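Periplasmic oligopeptide-binding protein (Burkholderia pseudomallei, PDB 3ZS6) probably binds oligopeptides in the periplasm and hands them to an ABC transporter for uptake into the cell. Local coordinates at residues 262-267 with 470-475; 275-280 with 338-343; 283-288 with 369-374; 348-353 with 379-384. All blocks are in the same frame, centred on the assembly; numbering follows the deposited sequence. Where two conformers were deposited one is given.

Contact 1 of 4, residues 262-267 with 470-475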
# COMPACT_ATOMS: atom_id res chain seq x y z
N TYR A 262 9.28 5.16 0.08
CA TYR A 262 10.18 4.14 0.58
C TYR A 262 10.82 4.71 1.85
O TYR A 262 11.34 5.83 1.85
CB TYR A 262 11.25 3.86 -0.48
CG TYR A 262 12.18 2.68 -0.25
CD1 TYR A 262 13.11 2.68 0.79
CD2 TYR A 262 12.16 1.58 -1.10
CE1 TYR A 262 13.98 1.61 0.98
CE2 TYR A 262 13.03 0.51 -0.93
CZ TYR A 262 13.94 0.53 0.11
OH TYR A 262 14.80 -0.54 0.29
N TYR A 263 10.75 3.96 2.94
CA TYR A 263 11.22 4.47 4.22
C TYR A 263 11.62 3.37 5.19
O TYR A 263 11.22 2.20 5.04
CB TYR A 263 10.16 5.37 4.86
CG TYR A 263 8.95 4.64 5.41
CD1 TYR A 263 8.92 4.18 6.72
CD2 TYR A 263 7.82 4.42 4.61
CE1 TYR A 263 7.80 3.52 7.23
CE2 TYR A 263 6.69 3.76 5.11
CZ TYR A 263 6.69 3.32 6.42
OH TYR A 263 5.59 2.67 6.93
N TYR A 264 12.42 3.75 6.19
CA TYR A 264 12.81 2.80 7.22
C TYR A 264 11.95 2.97 8.46
O TYR A 264 11.85 4.05 9.05
CB TYR A 264 14.30 2.93 7.56
CG TYR A 264 15.23 2.20 6.61
CD1 TYR A 264 14.74 1.28 5.69
CD2 TYR A 264 16.59 2.42 6.65
CE1 TYR A 264 15.60 0.60 4.83
CE2 TYR A 264 17.46 1.75 5.80
CZ TYR A 264 16.96 0.84 4.88
OH TYR A 264 17.84 0.17 4.04
N TYR A 265 11.32 1.87 8.83
CA TYR A 265 10.58 1.76 10.07
C TYR A 265 11.58 1.86 11.21
O TYR A 265 12.70 1.36 11.10
CB TYR A 265 9.92 0.38 10.04
CG TYR A 265 9.47 -0.27 11.32
CD1 TYR A 265 10.38 -0.74 12.26
CD2 TYR A 265 8.12 -0.53 11.54
CE1 TYR A 265 9.96 -1.39 13.40
CE2 TYR A 265 7.69 -1.17 12.67
CZ TYR A 265 8.61 -1.61 13.60
OH TYR A 265 8.17 -2.26 14.72
N LEU A 266 11.18 2.55 12.27
CA LEU A 266 11.94 2.59 13.52
C LEU A 266 11.02 2.19 14.66
O LEU A 266 9.92 2.73 14.79
CB LEU A 266 12.49 3.99 13.79
CG LEU A 266 13.46 4.64 12.80
CD1 LEU A 266 13.82 6.05 13.29
CD2 LEU A 266 14.73 3.80 12.60
N LYS A 267 11.46 1.26 15.49
CA LYS A 267 10.68 0.82 16.64
C LYS A 267 10.67 1.91 17.69
O LYS A 267 11.65 2.09 18.41
CB LYS A 267 11.29 -0.45 17.23
CG LYS A 267 10.54 -1.02 18.43
CD LYS A 267 11.32 -2.19 19.01
CE LYS A 267 10.72 -2.70 20.30
NZ LYS A 267 11.60 -3.74 20.91
N VAL A 470 12.09 6.94 8.95
CA VAL A 470 13.10 7.58 8.11
C VAL A 470 12.78 7.46 6.63
O VAL A 470 13.17 6.48 5.98
CB VAL A 470 14.50 6.98 8.35
CG1 VAL A 470 15.54 7.70 7.51
CG2 VAL A 470 14.87 7.01 9.84
N PRO A 471 12.08 8.47 6.09
CA PRO A 471 11.80 8.50 4.65
C PRO A 471 13.08 8.57 3.85
O PRO A 471 14.00 9.30 4.24
CB PRO A 471 10.99 9.79 4.49
CG PRO A 471 10.34 9.99 5.83
CD PRO A 471 11.40 9.56 6.81
N LEU A 472 13.14 7.85 2.73
CA LEU A 472 14.33 7.81 1.90
C LEU A 472 14.10 8.40 0.51
O LEU A 472 14.84 9.28 0.08
CB LEU A 472 14.85 6.37 1.77
CG LEU A 472 15.38 5.74 3.06
CD1 LEU A 472 15.82 4.30 2.84
CD2 LEU A 472 16.52 6.59 3.64
N PHE A 473 13.09 7.90 -0.21
CA PHE A 473 12.79 8.42 -1.53
C PHE A 473 11.39 8.04 -2.00
O PHE A 473 10.73 7.19 -1.40
CB PHE A 473 13.84 7.97 -2.56
CG PHE A 473 14.03 6.48 -2.60
CD1 PHE A 473 13.14 5.68 -3.31
CD2 PHE A 473 15.09 5.88 -1.94
CE1 PHE A 473 13.31 4.30 -3.35
CE2 PHE A 473 15.27 4.50 -1.98
CZ PHE A 473 14.37 3.71 -2.68
N GLN A 474 10.96 8.70 -3.06
CA GLN A 474 9.69 8.38 -3.69
C GLN A 474 9.89 7.21 -4.64
O GLN A 474 10.81 7.23 -5.45
CB GLN A 474 9.16 9.60 -4.46
CG GLN A 474 7.79 9.37 -5.11
CD GLN A 474 7.25 10.64 -5.74
OE1 GLN A 474 7.87 11.70 -5.65
NE2 GLN A 474 6.08 10.55 -6.36
N TYR A 475 9.03 6.20 -4.53
CA TYR A 475 9.10 5.04 -5.43
C TYR A 475 9.02 5.44 -6.90
O TYR A 475 8.27 6.34 -7.27
CB TYR A 475 7.95 4.06 -5.16
CG TYR A 475 8.21 3.04 -4.08
CD1 TYR A 475 7.88 3.31 -2.76
CD2 TYR A 475 8.77 1.80 -4.38
CE1 TYR A 475 8.10 2.37 -1.76
CE2 TYR A 475 9.00 0.86 -3.39
CZ TYR A 475 8.66 1.15 -2.08
OH TYR A 475 8.88 0.22 -1.09
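A classic beta bulge joins Y262 of strand 260-266 to L472 and F473 of strand 470-480, an antiparallel pair in the mixed sheet of this solute-binding protein. The O of Y262 accepts from L472 N at 2.8 Å and, weakly, from F473 N. Y262 N donates in return to F473 O at 2.9 Å. Past the bulge, Y263 sits opposite P471 in a non-hydrogen-bonded pair. Y264 and V470 then form a hydrogen-bonded pair through both N and O atoms.

The Y262 and F473 rings form an offset stack, centroids 4.5 Å apart and planes at 25°. F473 CZ lies over one face of the tyrosine ring, 3.4 Å from Y262 CG. With chi1 at 54°, the F473 ring stands between its own backbone N and carbonyl carbon and runs alongside Y262, pointing the same way. L472 CD1 meets the edge of the Y262 ring at CE1. The same methyl sits over the centre of the Y264 ring as a CH-pi contact, 4.0 Å from the centroid. The Y475 side chain crosses that of Y262 at about a right angle, with Y475 CZ 3.7 Å from Y262 CD2.

Y475 also packs on an apolar side chain of the bound peptide, so the aromatic cluster reaches the binding site. In this largely buried cluster, the Y262 hydroxyl is satisfied by a hydrogen bond to H361 of helix 359-376, while Y262 N and O and L472 N are paired across the bulge.

Contact 2 of 4, residues 275-280 with 338-343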
# COMPACT_ATOMS: atom_id res chain seq x y z
N ASP A 275 14.01 7.86 21.71
CA ASP A 275 14.50 9.24 21.82
C ASP A 275 14.56 9.91 20.45
O ASP A 275 15.33 9.50 19.58
CB ASP A 275 15.87 9.28 22.51
CG ASP A 275 16.35 10.70 22.82
OD1 ASP A 275 16.02 11.62 22.04
OD2 ASP A 275 17.05 10.88 23.83
N LYS A 276 13.73 10.93 20.27
CA LYS A 276 13.65 11.67 19.01
C LYS A 276 15.02 12.13 18.49
O LYS A 276 15.25 12.19 17.28
CB LYS A 276 12.70 12.86 19.20
CG LYS A 276 12.85 14.02 18.22
CD LYS A 276 12.09 15.24 18.74
CE LYS A 276 12.05 16.38 17.74
NZ LYS A 276 13.40 16.87 17.34
N ARG A 277 15.93 12.46 19.41
CA ARG A 277 17.26 12.91 19.01
C ARG A 277 18.05 11.81 18.30
O ARG A 277 18.78 12.08 17.35
CB ARG A 277 18.03 13.44 20.22
CG ARG A 277 17.44 14.74 20.80
CD ARG A 277 18.02 15.04 22.18
NE ARG A 277 17.63 14.01 23.14
CZ ARG A 277 17.88 14.08 24.45
NH1 ARG A 277 18.53 15.13 24.94
NH2 ARG A 277 17.49 13.09 25.25
N VAL A 278 17.91 10.58 18.77
CA VAL A 278 18.56 9.44 18.11
C VAL A 278 17.96 9.20 16.71
O VAL A 278 18.70 9.04 15.74
CB VAL A 278 18.45 8.14 18.96
CG1 VAL A 278 19.04 6.95 18.20
CG2 VAL A 278 19.16 8.32 20.31
N ARG A 279 16.63 9.20 16.62
CA ARG A 279 15.96 8.97 15.33
C ARG A 279 16.36 10.02 14.29
O ARG A 279 16.67 9.71 13.14
CB ARG A 279 14.42 8.94 15.49
CG ARG A 279 13.92 7.91 16.51
CD ARG A 279 12.40 7.63 16.38
NE ARG A 279 11.58 8.80 16.68
CZ ARG A 279 11.05 9.07 17.87
NH1 ARG A 279 11.24 8.25 18.90
NH2 ARG A 279 10.32 10.17 18.03
N GLU A 280 16.37 11.27 14.73
CA GLU A 280 16.75 12.41 13.91
C GLU A 280 18.19 12.29 13.41
O GLU A 280 18.48 12.52 12.23
CB GLU A 280 16.58 13.69 14.73
CG GLU A 280 16.82 14.97 13.96
CD GLU A 280 16.59 16.20 14.82
OE1 GLU A 280 16.21 16.04 16.01
OE2 GLU A 280 16.77 17.32 14.31
N LEU A 338 23.38 12.56 19.21
CA LEU A 338 23.62 11.28 19.87
C LEU A 338 24.22 11.52 21.26
O LEU A 338 23.84 10.87 22.24
CB LEU A 338 24.56 10.39 19.05
CG LEU A 338 23.97 9.75 17.77
CD1 LEU A 338 24.98 8.82 17.13
CD2 LEU A 338 22.68 9.01 18.09
N LYS A 339 25.15 12.46 21.32
CA LYS A 339 25.77 12.83 22.59
C LYS A 339 24.71 13.36 23.55
O LYS A 339 24.61 12.91 24.69
CB LYS A 339 26.87 13.86 22.36
CG LYS A 339 27.53 14.38 23.63
CD LYS A 339 28.68 15.34 23.30
CE LYS A 339 29.38 15.84 24.55
NZ LYS A 339 30.42 16.86 24.23
N GLN A 340 23.92 14.32 23.06
CA GLN A 340 22.84 14.89 23.86
C GLN A 340 21.92 13.80 24.41
O GLN A 340 21.41 13.91 25.52
CB GLN A 340 22.04 15.91 23.04
CG GLN A 340 22.80 17.19 22.70
CD GLN A 340 22.07 18.07 21.68
OE1 GLN A 340 20.86 17.95 21.49
NE2 GLN A 340 22.82 18.95 21.02
N ALA A 341 21.71 12.75 23.62
CA ALA A 341 20.80 11.68 24.00
C ALA A 341 21.46 10.63 24.90
O ALA A 341 20.81 9.66 25.29
CB ALA A 341 20.22 11.01 22.76
N GLY A 342 22.74 10.82 25.20
CA GLY A 342 23.45 9.90 26.07
C GLY A 342 24.03 8.70 25.33
O GLY A 342 24.32 7.67 25.94
N HIS A 343 24.18 8.83 24.02
CA HIS A 343 24.79 7.78 23.20
C HIS A 343 26.00 8.28 22.44
O HIS A 343 26.13 8.04 21.24
CB HIS A 343 23.77 7.16 22.25
CG HIS A 343 22.74 6.34 22.96
ND1 HIS A 343 23.03 5.13 23.55
CD2 HIS A 343 21.43 6.57 23.19
CE1 HIS A 343 21.94 4.65 24.11
NE2 HIS A 343 20.95 5.50 23.91
O HOH W 1 19.01 18.01 23.87
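A341, beside the last turn of helix 327-340, packs against the capped N-terminus of helix 276-285. D275 is the N-cap residue of the second helix. G342 closes the first with a Schellman motif, with positive phi and bonds back into the last turn.

The apolar contacts are small. A341 CB lies 3.8 Å from V278 CG2. L338 CD2 reaches V278 CG1 at 4.2 Å, the two side chains crossing at about a right angle. H343 CD2 touches the same V278 CG2 methyl.

The polar groups are organised mainly inside segment 275-280. D275 OD1 caps R277 N at 2.8 Å and also accepts from R277 NE, in the guanidinium plane. R277 NH2 completes a side-on salt bridge to D275 OD2 at 2.7 Å. That same OD2 of D275 rests 3.3 Å from A341 CB. The arginine chain bends at chi3 (-65°), which folds the guanidinium back to the carboxylate. This double grip fixes its rotation. One face of the flat group then lies over A341 CA and the carbonyl of Q340. R277 NH1 comes close to Q340 O, but the angle is too poor for a hydrogen bond.

Water supplies the polar link between the segments. The amide NH2 of Q340 is held by N336, within its own helix. At the other amide atom, one water donates to Q340 OE1 at 3.0 Å and accepts from R277 NH1 at 3.1 Å.

Contact 3 of 4, residues 283-288 with 369-374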
# COMPACT_ATOMS: atom_id res chain seq x y z
N ALA A 283 18.48 9.81 10.67
CA ALA A 283 17.88 10.32 9.45
C ALA A 283 18.76 11.32 8.70
O ALA A 283 18.87 11.26 7.47
CB ALA A 283 16.52 10.95 9.75
N MET A 284 19.38 12.23 9.43
CA MET A 284 20.03 13.37 8.80
C MET A 284 21.39 13.04 8.19
O MET A 284 21.90 13.79 7.37
CB MET A 284 20.16 14.55 9.79
CG MET A 284 21.17 14.34 10.89
SD MET A 284 21.10 15.67 12.12
CE MET A 284 21.21 17.12 11.07
N VAL A 285 21.96 11.91 8.58
CA VAL A 285 23.27 11.53 8.05
C VAL A 285 23.22 10.80 6.69
O VAL A 285 24.20 10.83 5.93
CB VAL A 285 24.05 10.71 9.10
CG1 VAL A 285 25.07 9.83 8.44
CG2 VAL A 285 24.69 11.65 10.13
N LEU A 286 22.10 10.17 6.38
CA LEU A 286 21.96 9.43 5.12
C LEU A 286 21.92 10.36 3.90
O LEU A 286 21.11 11.29 3.84
CB LEU A 286 20.71 8.54 5.12
CG LEU A 286 20.52 7.53 6.25
CD1 LEU A 286 19.09 6.97 6.20
CD2 LEU A 286 21.54 6.40 6.19
N ASP A 287 22.78 10.10 2.92
CA ASP A 287 22.84 10.91 1.71
C ASP A 287 21.89 10.33 0.65
O ASP A 287 22.25 9.40 -0.08
CB ASP A 287 24.28 10.92 1.18
CG ASP A 287 24.52 12.02 0.16
OD1 ASP A 287 23.58 12.38 -0.58
OD2 ASP A 287 25.67 12.52 0.11
N ARG A 288 20.69 10.90 0.57
CA ARG A 288 19.65 10.39 -0.32
C ARG A 288 19.92 10.75 -1.78
O ARG A 288 19.35 10.15 -2.70
CB ARG A 288 18.28 10.91 0.12
CG ARG A 288 17.87 10.51 1.54
CD ARG A 288 16.79 11.46 2.08
NE ARG A 288 16.37 11.11 3.43
CZ ARG A 288 17.14 11.25 4.50
NH1 ARG A 288 18.39 11.72 4.38
NH2 ARG A 288 16.68 10.90 5.70
N ALA A 369 23.81 1.02 6.30
CA ALA A 369 24.76 0.50 7.26
C ALA A 369 26.11 1.23 7.19
O ALA A 369 26.65 1.64 8.21
CB ALA A 369 24.95 -1.00 7.07
N SER A 370 26.65 1.39 5.98
CA SER A 370 27.97 2.01 5.84
C SER A 370 27.91 3.49 6.21
O SER A 370 28.81 4.02 6.86
CB SER A 370 28.53 1.82 4.42
OG SER A 370 27.99 2.76 3.52
N GLU A 371 26.84 4.13 5.78
CA GLU A 371 26.60 5.53 6.12
C GLU A 371 26.61 5.73 7.64
O GLU A 371 27.31 6.61 8.17
CB GLU A 371 25.25 5.95 5.53
CG GLU A 371 25.13 7.42 5.19
CD GLU A 371 25.75 7.78 3.85
OE1 GLU A 371 26.82 7.24 3.50
OE2 GLU A 371 25.16 8.63 3.15
N TRP A 372 25.84 4.90 8.34
CA TRP A 372 25.73 5.00 9.80
C TRP A 372 27.05 4.65 10.50
O TRP A 372 27.41 5.26 11.50
CB TRP A 372 24.60 4.10 10.31
CG TRP A 372 23.24 4.66 10.04
CD1 TRP A 372 22.90 5.98 9.93
CD2 TRP A 372 22.03 3.92 9.81
NE1 TRP A 372 21.56 6.11 9.66
CE2 TRP A 372 21.00 4.86 9.58
CE3 TRP A 372 21.71 2.56 9.79
CZ2 TRP A 372 19.68 4.48 9.33
CZ3 TRP A 372 20.40 2.19 9.54
CH2 TRP A 372 19.40 3.14 9.31
N ARG A 373 27.75 3.64 9.99
CA ARG A 373 29.03 3.26 10.57
C ARG A 373 30.02 4.40 10.42
O ARG A 373 30.52 4.93 11.42
CB ARG A 373 29.60 2.01 9.90
CG ARG A 373 31.11 1.88 10.09
CD ARG A 373 31.66 0.56 9.55
NE ARG A 373 31.31 0.33 8.15
CZ ARG A 373 32.06 0.69 7.12
NH1 ARG A 373 33.21 1.31 7.32
NH2 ARG A 373 31.64 0.44 5.89
N THR A 374 30.28 4.79 9.18
CA THR A 374 31.34 5.75 8.90
C THR A 374 31.05 7.16 9.41
O THR A 374 31.97 7.91 9.71
CB THR A 374 31.66 5.81 7.39
OG1 THR A 374 30.50 6.27 6.69
CG2 THR A 374 32.05 4.44 6.87
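V285 and E371 meet where the last turn of helix 276-285 approaches helix 359-376. V285 CG1 lies 4.0 Å from E371 CG, the two side chains sliding past each other in opposite directions. The same E371 CG touches V285 O at 3.6 Å.

L286 comes next and touches both E371 and W372. Its CD2 sits over one face of the W372 indole, 3.9 Å from the centroid of the five-membered ring, in a CH-pi contact. That methyl also touches E371 CB at 3.8 Å. The indole NE1 is hydrogen-bonded to L282 O.

D287 N donates to E371 OE2 at 2.8 Å, on the anti lone pair of that oxygen. A bend at chi2 (82°) turns the E371 carboxylate toward this N-H. K375 NZ hydrogen-bonds V285 O and forms a salt bridge to E371 OE2, which probably offsets the nearby negative charge of D287. D287 itself is the N-cap of helix 288-296, its OD1 accepting from I290 N. R288 turns back, and its NH1 and NH2 both grip A283 O.

The turn between helices 276-285 and 288-296 is thus fixed to helix 359-376. Helix 327-340 touches V285 and D287, and strand 470-480 packs on L286 and R288.

Contact 4 of 4, residues 348-353 with 379-384; sequences PLTFTL and TAKLEN
T350 and T379 begin a parallel strand pair, 350-356 with 379-385, in a beta-alpha-beta unit whose connection is helix 359-376. Just before it, T379 N donates to L349 O at 3.0 Å. From there the bonds alternate between the strands. F351 N gives to T379 O at 2.7 Å. K381 N gives to F351 O, and L353 N to K381 O. F351 and L353 thus use both N and O toward the same neighbour. T352 N faces the other way and donates to Q400 OE1. The last bond, from E383 N to L353 O, is the least straight at 142°.

On one face, the side chains of T350, T379 and K381 are exposed to solvent. T350 holds its methyl CG2 opposite its own backbone N, where it touches CE of the extended K381 chain. T352 CG2 meets E383 CB. E383 OE2 is hydrogen-bonded to T354 OG1. The face with F351, L353, A380 and L382 is apolar, and helix 359-376 covers the last three. Here the L353 and L382 side chains lie side by side, L353 CD2 to L382 CD1 3.9 Å.

L349 O has a second donor, a water at 3.1 Å, and that water accepts from T379 OG1 at 2.8 Å.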
# COMPACT_ATOMS: atom_id res chain seq x y z
N PRO A 348 28.13 3.37 22.61
CA PRO A 348 27.87 3.12 21.19
C PRO A 348 26.58 2.34 20.93
O PRO A 348 26.19 1.50 21.74
CB PRO A 348 29.09 2.31 20.74
CG PRO A 348 29.68 1.76 22.01
CD PRO A 348 29.41 2.79 23.05
N LEU A 349 25.94 2.62 19.80
CA LEU A 349 24.68 1.97 19.45
C LEU A 349 24.87 0.85 18.44
O LEU A 349 25.59 0.99 17.45
CB LEU A 349 23.69 2.99 18.89
CG LEU A 349 23.12 4.00 19.88
CD1 LEU A 349 22.41 5.13 19.14
CD2 LEU A 349 22.18 3.30 20.86
N THR A 350 24.20 -0.27 18.70
CA THR A 350 24.11 -1.35 17.73
C THR A 350 22.65 -1.71 17.49
O THR A 350 21.90 -1.91 18.45
CB THR A 350 24.88 -2.59 18.20
OG1 THR A 350 26.26 -2.26 18.32
CG2 THR A 350 24.73 -3.73 17.20
N PHE A 351 22.24 -1.76 16.22
CA PHE A 351 20.89 -2.16 15.85
C PHE A 351 20.91 -3.31 14.84
O PHE A 351 21.92 -3.53 14.17
CB PHE A 351 20.11 -1.01 15.20
CG PHE A 351 19.96 0.20 16.08
CD1 PHE A 351 19.10 0.17 17.18
CD2 PHE A 351 20.66 1.36 15.81
CE1 PHE A 351 18.96 1.28 17.98
CE2 PHE A 351 20.52 2.47 16.61
CZ PHE A 351 19.67 2.43 17.70
N THR A 352 19.80 -4.01 14.73
CA THR A 352 19.60 -4.96 13.64
C THR A 352 18.74 -4.28 12.57
O THR A 352 17.71 -3.67 12.89
CB THR A 352 18.95 -6.26 14.14
OG1 THR A 352 19.88 -6.97 14.97
CG2 THR A 352 18.56 -7.16 12.97
N LEU A 353 19.18 -4.36 11.32
CA LEU A 353 18.42 -3.79 10.20
C LEU A 353 17.81 -4.92 9.37
O LEU A 353 18.51 -5.65 8.67
CB LEU A 353 19.33 -2.90 9.33
CG LEU A 353 18.82 -2.35 7.99
CD1 LEU A 353 17.49 -1.64 8.13
CD2 LEU A 353 19.86 -1.41 7.36
N THR A 379 26.36 0.86 14.56
CA THR A 379 26.43 -0.43 13.89
C THR A 379 25.04 -0.98 13.58
O THR A 379 24.23 -1.20 14.48
CB THR A 379 27.22 -1.46 14.73
OG1 THR A 379 28.52 -0.95 15.04
CG2 THR A 379 27.35 -2.77 13.98
N ALA A 380 24.77 -1.20 12.30
CA ALA A 380 23.52 -1.83 11.89
C ALA A 380 23.81 -3.18 11.24
O ALA A 380 24.42 -3.23 10.18
CB ALA A 380 22.75 -0.93 10.93
N LYS A 381 23.38 -4.26 11.89
CA LYS A 381 23.59 -5.60 11.37
C LYS A 381 22.43 -6.00 10.46
O LYS A 381 21.26 -5.92 10.85
CB LYS A 381 23.73 -6.60 12.52
CG LYS A 381 24.90 -6.29 13.46
CD LYS A 381 25.05 -7.33 14.57
CE LYS A 381 26.31 -7.07 15.39
NZ LYS A 381 26.43 -7.95 16.59
N LEU A 382 22.75 -6.43 9.24
CA LEU A 382 21.73 -6.74 8.24
C LEU A 382 21.15 -8.13 8.43
O LEU A 382 21.85 -9.08 8.78
CB LEU A 382 22.29 -6.61 6.82
CG LEU A 382 22.11 -5.25 6.13
CD1 LEU A 382 22.68 -4.14 6.99
CD2 LEU A 382 22.75 -5.26 4.75
N GLU A 383 19.85 -8.24 8.19
CA GLU A 383 19.14 -9.50 8.31
C GLU A 383 18.02 -9.50 7.27
O GLU A 383 17.27 -8.52 7.16
CB GLU A 383 18.59 -9.63 9.74
CG GLU A 383 17.42 -10.57 9.92
CD GLU A 383 16.94 -10.62 11.38
OE1 GLU A 383 17.69 -11.17 12.22
OE2 GLU A 383 15.84 -10.11 11.67
N ASN A 384 17.92 -10.57 6.49
CA ASN A 384 16.91 -10.65 5.44
C ASN A 384 15.88 -11.72 5.75
O ASN A 384 16.23 -12.81 6.19
CB ASN A 384 17.56 -10.88 4.07
CG ASN A 384 18.23 -12.26 3.95
OD1 ASN A 384 19.22 -12.53 4.62
ND2 ASN A 384 17.68 -13.11 3.10
O HOH W 2 28.61 0.50 17.38

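Overall arrangement
Contacts 1 and 3 are buried, while contacts 2 and 4 are only partly so. Contact 1 is nearest the chain's centre and contact 2 farthest out. Contacts 1 and 4 pair strands of the same mixed sheet, antiparallel with a bulge in the first and parallel in the second. Contacts 2 and 3 share helix 276-285, one at its start and one at its end. Backbone ladders dominate the sheet contacts. Contact 2 joins by packing and a bridging water, contact 3 by a carboxylate on a backbone N-H and a leucine over an indole. W372 of contact 3 packs on A380 of contact 4. R288 NE of contact 3 hydrogen-bonds P471 O of contact 1. L349 of contact 4 rests on H343 and V278 of contact 2.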